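Local coordinates for putative exported protein (Bacteroides fragilis, PDB 4RAA) that is of unknown function but folds as a six-bladed beta-propeller and is probably exported from the bacterial cytoplasm, at residues Met188-Gly193 with Val259-Arg264; Asn273-Ile278 with Pro292-Gln297. All coordinates share one frame; numbering follows the deposited sequence.

Contact 1 of 2, residues Met188-Gly193 with Val259-Arg264; sequences MIYKVG and VEETER
Tyr190 and Glu261 make the polar join between these strands: the phenol OH donates to Glu261 OE1 at 2.7 Å, a bond that crosses from one beta-sheet to another. It arrives on the anti lone pair of OE1, the one turned away from OE2, and the carboxylate oxygen lies at the edge of the ring, in its plane. Ring and carboxylate planes stand 75° apart. The other oxygen, Glu261 OE2, is taken by Lys283 in a salt bridge and by His218 in a hydrogen bond, so the buried carboxylate is held through both oxygens, and its negative charge is probably offset in part by Lys283.

Van der Waals contact fills in around that bond. Tyr190 CG sits between the backbone N and the carbonyl carbon (chi1 64°), and the ring reaches across to the other strand, where its CE1 meets Glu261 CB at 3.6 Å. The backbone N of Glu261 lies over one ring face. Val259 CG1 packs beside the hydroxyl, 3.9 Å from Tyr190 OH. Further along, Val192 divides its branches: CG2 makes an apolar contact with Glu261 CB at 4.0 Å, while CG1 reaches Glu263 OE2 at 3.8 Å, the Glu263 chain bending back toward Val192.

The strand segments run nearly parallel, 16° apart, but their axes approach no closer than 7.9 Å, so side chains bridge the gap. Each is the outermost strand of its own sheet, 189-192 beside 195-200 and 254-261 beside 265-272. Edge strands of successive sheets meeting side by side in this way are characteristic of inner blade strands around the central axis of a beta-propeller.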
# COMPACT_ATOMS: atom_id res chain seq x y z
N MSE A 188 3.00 22.64 -6.11
CA MSE A 188 2.78 23.29 -7.44
C MSE A 188 1.62 22.66 -8.18
O MSE A 188 1.58 22.61 -9.42
CB MSE A 188 4.09 23.38 -8.24
CG MSE A 188 4.59 22.13 -9.00
SE MSE A 188 4.73 20.54 -7.87
CE MSE A 188 6.49 20.91 -7.07
N ILE A 189 0.65 22.19 -7.40
CA ILE A 189 -0.58 21.57 -7.89
C ILE A 189 -1.68 22.05 -6.95
O ILE A 189 -1.48 22.04 -5.72
CB ILE A 189 -0.53 20.03 -7.80
CG1 ILE A 189 0.81 19.46 -8.29
CG2 ILE A 189 -1.67 19.42 -8.62
CD1 ILE A 189 0.88 17.95 -8.20
N TYR A 190 -2.82 22.46 -7.52
CA TYR A 190 -3.97 22.92 -6.73
C TYR A 190 -5.32 22.71 -7.43
O TYR A 190 -5.38 22.39 -8.63
CB TYR A 190 -3.80 24.40 -6.32
CG TYR A 190 -3.76 25.41 -7.45
CD1 TYR A 190 -4.94 25.85 -8.06
CD2 TYR A 190 -2.54 25.98 -7.89
CE1 TYR A 190 -4.92 26.78 -9.09
CE2 TYR A 190 -2.52 26.92 -8.92
CZ TYR A 190 -3.72 27.32 -9.51
OH TYR A 190 -3.77 28.24 -10.53
N LYS A 191 -6.38 22.89 -6.64
CA LYS A 191 -7.76 22.77 -7.10
C LYS A 191 -8.50 24.12 -7.09
O LYS A 191 -8.16 25.03 -6.33
CB LYS A 191 -8.55 21.75 -6.26
CG LYS A 191 -8.24 20.29 -6.56
CD LYS A 191 -9.32 19.32 -6.05
CE LYS A 191 -9.43 19.28 -4.53
NZ LYS A 191 -10.43 18.29 -4.07
N VAL A 192 -9.47 24.22 -8.00
CA VAL A 192 -10.42 25.34 -8.11
C VAL A 192 -11.70 24.62 -8.52
O VAL A 192 -11.87 24.24 -9.70
CB VAL A 192 -10.01 26.42 -9.14
CG1 VAL A 192 -11.10 27.49 -9.26
CG2 VAL A 192 -8.68 27.06 -8.74
N GLY A 193 -12.57 24.39 -7.54
CA GLY A 193 -13.77 23.58 -7.72
C GLY A 193 -13.25 22.16 -7.85
O GLY A 193 -12.40 21.73 -7.05
N VAL A 259 1.81 30.42 -7.14
CA VAL A 259 0.47 30.87 -7.52
C VAL A 259 -0.59 30.22 -6.62
O VAL A 259 -0.53 29.00 -6.34
CB VAL A 259 0.09 30.54 -8.99
CG1 VAL A 259 -1.30 31.08 -9.35
CG2 VAL A 259 1.14 31.07 -9.97
N GLU A 260 -1.51 31.07 -6.17
CA GLU A 260 -2.69 30.62 -5.41
C GLU A 260 -3.89 31.23 -6.12
O GLU A 260 -3.93 32.42 -6.44
CB GLU A 260 -2.62 30.99 -3.93
CG GLU A 260 -3.84 30.53 -3.12
CD GLU A 260 -4.28 29.08 -3.40
OE1 GLU A 260 -3.41 28.19 -3.58
OE2 GLU A 260 -5.50 28.83 -3.41
N GLU A 261 -4.88 30.38 -6.40
CA GLU A 261 -6.08 30.81 -7.13
C GLU A 261 -7.34 30.51 -6.32
O GLU A 261 -7.38 29.54 -5.56
CB GLU A 261 -6.11 30.10 -8.50
CG GLU A 261 -7.00 30.79 -9.52
CD GLU A 261 -7.04 30.13 -10.90
OE1 GLU A 261 -6.13 29.36 -11.28
OE2 GLU A 261 -8.01 30.41 -11.63
N THR A 262 -8.34 31.39 -6.46
CA THR A 262 -9.68 31.23 -5.85
C THR A 262 -10.70 31.46 -6.97
O THR A 262 -10.31 31.58 -8.14
CB THR A 262 -9.92 32.20 -4.66
OG1 THR A 262 -10.02 33.55 -5.12
CG2 THR A 262 -8.81 32.09 -3.62
N GLU A 263 -11.99 31.51 -6.64
CA GLU A 263 -13.06 31.79 -7.63
C GLU A 263 -13.04 33.24 -8.11
O GLU A 263 -13.38 33.48 -9.26
CB GLU A 263 -14.46 31.49 -7.06
CG GLU A 263 -14.73 30.03 -6.68
CD GLU A 263 -14.70 29.06 -7.86
OE1 GLU A 263 -14.85 29.48 -9.04
OE2 GLU A 263 -14.54 27.84 -7.61
N ARG A 264 -12.65 34.17 -7.24
CA ARG A 264 -12.69 35.61 -7.53
C ARG A 264 -11.35 36.26 -7.91
O ARG A 264 -11.36 37.25 -8.66
CB ARG A 264 -13.30 36.37 -6.33
CG ARG A 264 -12.51 36.31 -5.02
CD ARG A 264 -13.11 37.22 -3.96
NE ARG A 264 -14.39 36.73 -3.44
CZ ARG A 264 -15.15 37.37 -2.54
NH1 ARG A 264 -14.79 38.57 -2.04
NH2 ARG A 264 -16.29 36.82 -2.14

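Contact 2 of 2, residues Asn273-Ile278 with Pro292-Gln297; sequences NKEKYI and PIKIFQ
Ile278 and Ile293, the two residues that bury the most surface in this contact, meet where a strand of the sheet faces the first turn of a helix. Ile278 CG2 lies 4.0 Å from Ile293 CG1, and the same methyl rests on the Phe296 ring as a CH-pi contact, 3.9 Å from the centroid and 16° off the ring normal. It is offset toward the rim, near Phe296 CG. With Ile278 CG1 anti to the backbone N (chi1 -178°), CG2 falls between the backbone N and the carbonyl carbon, and this branch meets both partners. Phe267 and Cys269 of the neighbouring strand also pack on Ile278.

Ile293 is held by its backbone too: its N-H bonds to Lys276 O at 2.8 Å, nearly straight at the hydrogen (166°). Its CD1 lies against Lys276 CB, 3.9 Å away, while the Lys276 amine runs on to the carbonyl of Asn306.

Pro292, next in buried surface, closes the strand pairing with Tyr277 as an antiparallel non-hydrogen-bonded pair and is also the N-cap residue of the helix. Tyr277 CE2 touches Pro292 CB at 3.9 Å. Glu275 OE1 and Lys294 NZ form only a long salt bridge, 3.8 Å. The arrangement is a strand-to-helix junction: the outermost strand 287-292 of a four-stranded antiparallel propeller blade ends at Pro292 and passes directly into helix 293-299.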
# COMPACT_ATOMS: atom_id res chain seq x y z
N ASN A 273 15.61 40.22 -8.85
CA ASN A 273 16.69 41.07 -8.35
C ASN A 273 16.83 40.97 -6.80
O ASN A 273 17.00 41.99 -6.12
CB ASN A 273 16.48 42.55 -8.78
CG ASN A 273 16.42 42.75 -10.29
OD1 ASN A 273 15.41 43.21 -10.82
ND2 ASN A 273 17.51 42.43 -10.99
N LYS A 274 16.71 39.75 -6.27
CA LYS A 274 16.79 39.46 -4.83
C LYS A 274 15.66 40.06 -3.94
O LYS A 274 15.82 40.08 -2.71
CB LYS A 274 18.16 39.87 -4.26
CG LYS A 274 19.37 39.57 -5.14
CD LYS A 274 20.68 39.76 -4.40
CE LYS A 274 21.84 39.21 -5.21
NZ LYS A 274 23.11 39.22 -4.43
N GLU A 275 14.54 40.52 -4.53
CA GLU A 275 13.42 41.15 -3.76
C GLU A 275 12.09 40.45 -4.03
O GLU A 275 11.83 40.03 -5.15
CB GLU A 275 13.29 42.65 -4.11
CG GLU A 275 14.48 43.54 -3.72
CD GLU A 275 14.71 43.69 -2.21
OE1 GLU A 275 13.86 43.29 -1.38
OE2 GLU A 275 15.78 44.23 -1.83
N LYS A 276 11.24 40.37 -3.00
CA LYS A 276 9.92 39.70 -3.09
C LYS A 276 8.82 40.65 -3.59
O LYS A 276 8.68 41.75 -3.07
CB LYS A 276 9.49 39.17 -1.72
CG LYS A 276 10.43 38.17 -1.07
CD LYS A 276 10.03 37.89 0.37
CE LYS A 276 11.02 36.97 1.04
NZ LYS A 276 10.64 36.68 2.46
N TYR A 277 8.04 40.19 -4.56
CA TYR A 277 6.92 40.94 -5.15
C TYR A 277 5.64 40.12 -5.09
O TYR A 277 5.68 38.90 -4.92
CB TYR A 277 7.20 41.26 -6.62
CG TYR A 277 8.40 42.15 -6.84
CD1 TYR A 277 9.68 41.61 -6.94
CD2 TYR A 277 8.27 43.54 -6.92
CE1 TYR A 277 10.80 42.42 -7.12
CE2 TYR A 277 9.38 44.37 -7.11
CZ TYR A 277 10.64 43.79 -7.20
OH TYR A 277 11.75 44.57 -7.39
N ILE A 278 4.50 40.80 -5.23
CA ILE A 278 3.20 40.14 -5.31
C ILE A 278 2.27 40.82 -6.32
O ILE A 278 2.01 42.03 -6.24
CB ILE A 278 2.50 39.96 -3.95
CG1 ILE A 278 1.17 39.19 -4.15
CG2 ILE A 278 2.29 41.29 -3.23
CD1 ILE A 278 0.56 38.68 -2.87
N PRO A 292 5.95 45.51 -4.58
CA PRO A 292 7.04 44.87 -3.83
C PRO A 292 6.47 44.58 -2.44
O PRO A 292 5.78 45.44 -1.90
CB PRO A 292 8.14 45.95 -3.76
CG PRO A 292 7.76 47.02 -4.71
CD PRO A 292 6.29 46.90 -4.99
N ILE A 293 6.73 43.40 -1.88
CA ILE A 293 6.17 43.05 -0.54
C ILE A 293 6.50 44.09 0.55
O ILE A 293 5.67 44.32 1.44
CB ILE A 293 6.43 41.56 -0.14
CG1 ILE A 293 5.49 40.66 -0.97
CG2 ILE A 293 6.18 41.29 1.35
CD1 ILE A 293 5.72 39.16 -0.86
N LYS A 294 7.67 44.75 0.48
CA LYS A 294 8.01 45.84 1.43
C LYS A 294 6.94 46.95 1.45
O LYS A 294 6.61 47.48 2.52
CB LYS A 294 9.40 46.47 1.16
CG LYS A 294 10.58 45.79 1.85
CD LYS A 294 10.89 44.40 1.31
CE LYS A 294 12.00 43.72 2.11
NZ LYS A 294 13.27 44.51 2.14
N ILE A 295 6.41 47.27 0.27
CA ILE A 295 5.36 48.28 0.12
C ILE A 295 4.01 47.68 0.53
O ILE A 295 3.27 48.30 1.30
CB ILE A 295 5.35 48.90 -1.32
CG1 ILE A 295 6.52 49.90 -1.50
CG2 ILE A 295 4.04 49.64 -1.62
CD1 ILE A 295 7.92 49.31 -1.45
N PHE A 296 3.70 46.47 0.02
CA PHE A 296 2.44 45.73 0.28
C PHE A 296 2.10 45.58 1.77
O PHE A 296 0.98 45.89 2.18
CB PHE A 296 2.51 44.34 -0.37
CG PHE A 296 1.21 43.58 -0.41
CD1 PHE A 296 0.22 43.92 -1.33
CD2 PHE A 296 0.99 42.48 0.42
CE1 PHE A 296 -0.98 43.20 -1.38
CE2 PHE A 296 -0.20 41.76 0.37
CZ PHE A 296 -1.19 42.12 -0.54
N GLN A 297 3.06 45.12 2.56
CA GLN A 297 2.86 44.91 4.01
C GLN A 297 2.66 46.21 4.82
O GLN A 297 1.90 46.21 5.80
CB GLN A 297 3.98 44.05 4.59
CG GLN A 297 5.32 44.75 4.70
CD GLN A 297 6.50 43.82 4.84
OE1 GLN A 297 6.36 42.59 4.94
NE2 GLN A 297 7.70 44.40 4.82

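How the contacts relate
Both contacts reach the same four-stranded antiparallel sheet, which begins at strand 254-261, one side of contact 1, and ends at strand 287-292, which leads into contact 2. Their centres lie 22 Å apart and they do not touch. Both are partly buried: contact 1 is deeper, about 10 Å from the centre of the chain, and joins this sheet to another; contact 2, about 18 Å out and toward the periphery, stays within the sheet and the helix that follows it. The chemistry differs accordingly: a buried tyrosine-carboxylate bond linking separate sheets in contact 1, against a backbone bond, aliphatic packing on an aromatic face and a long ion pair in contact 2.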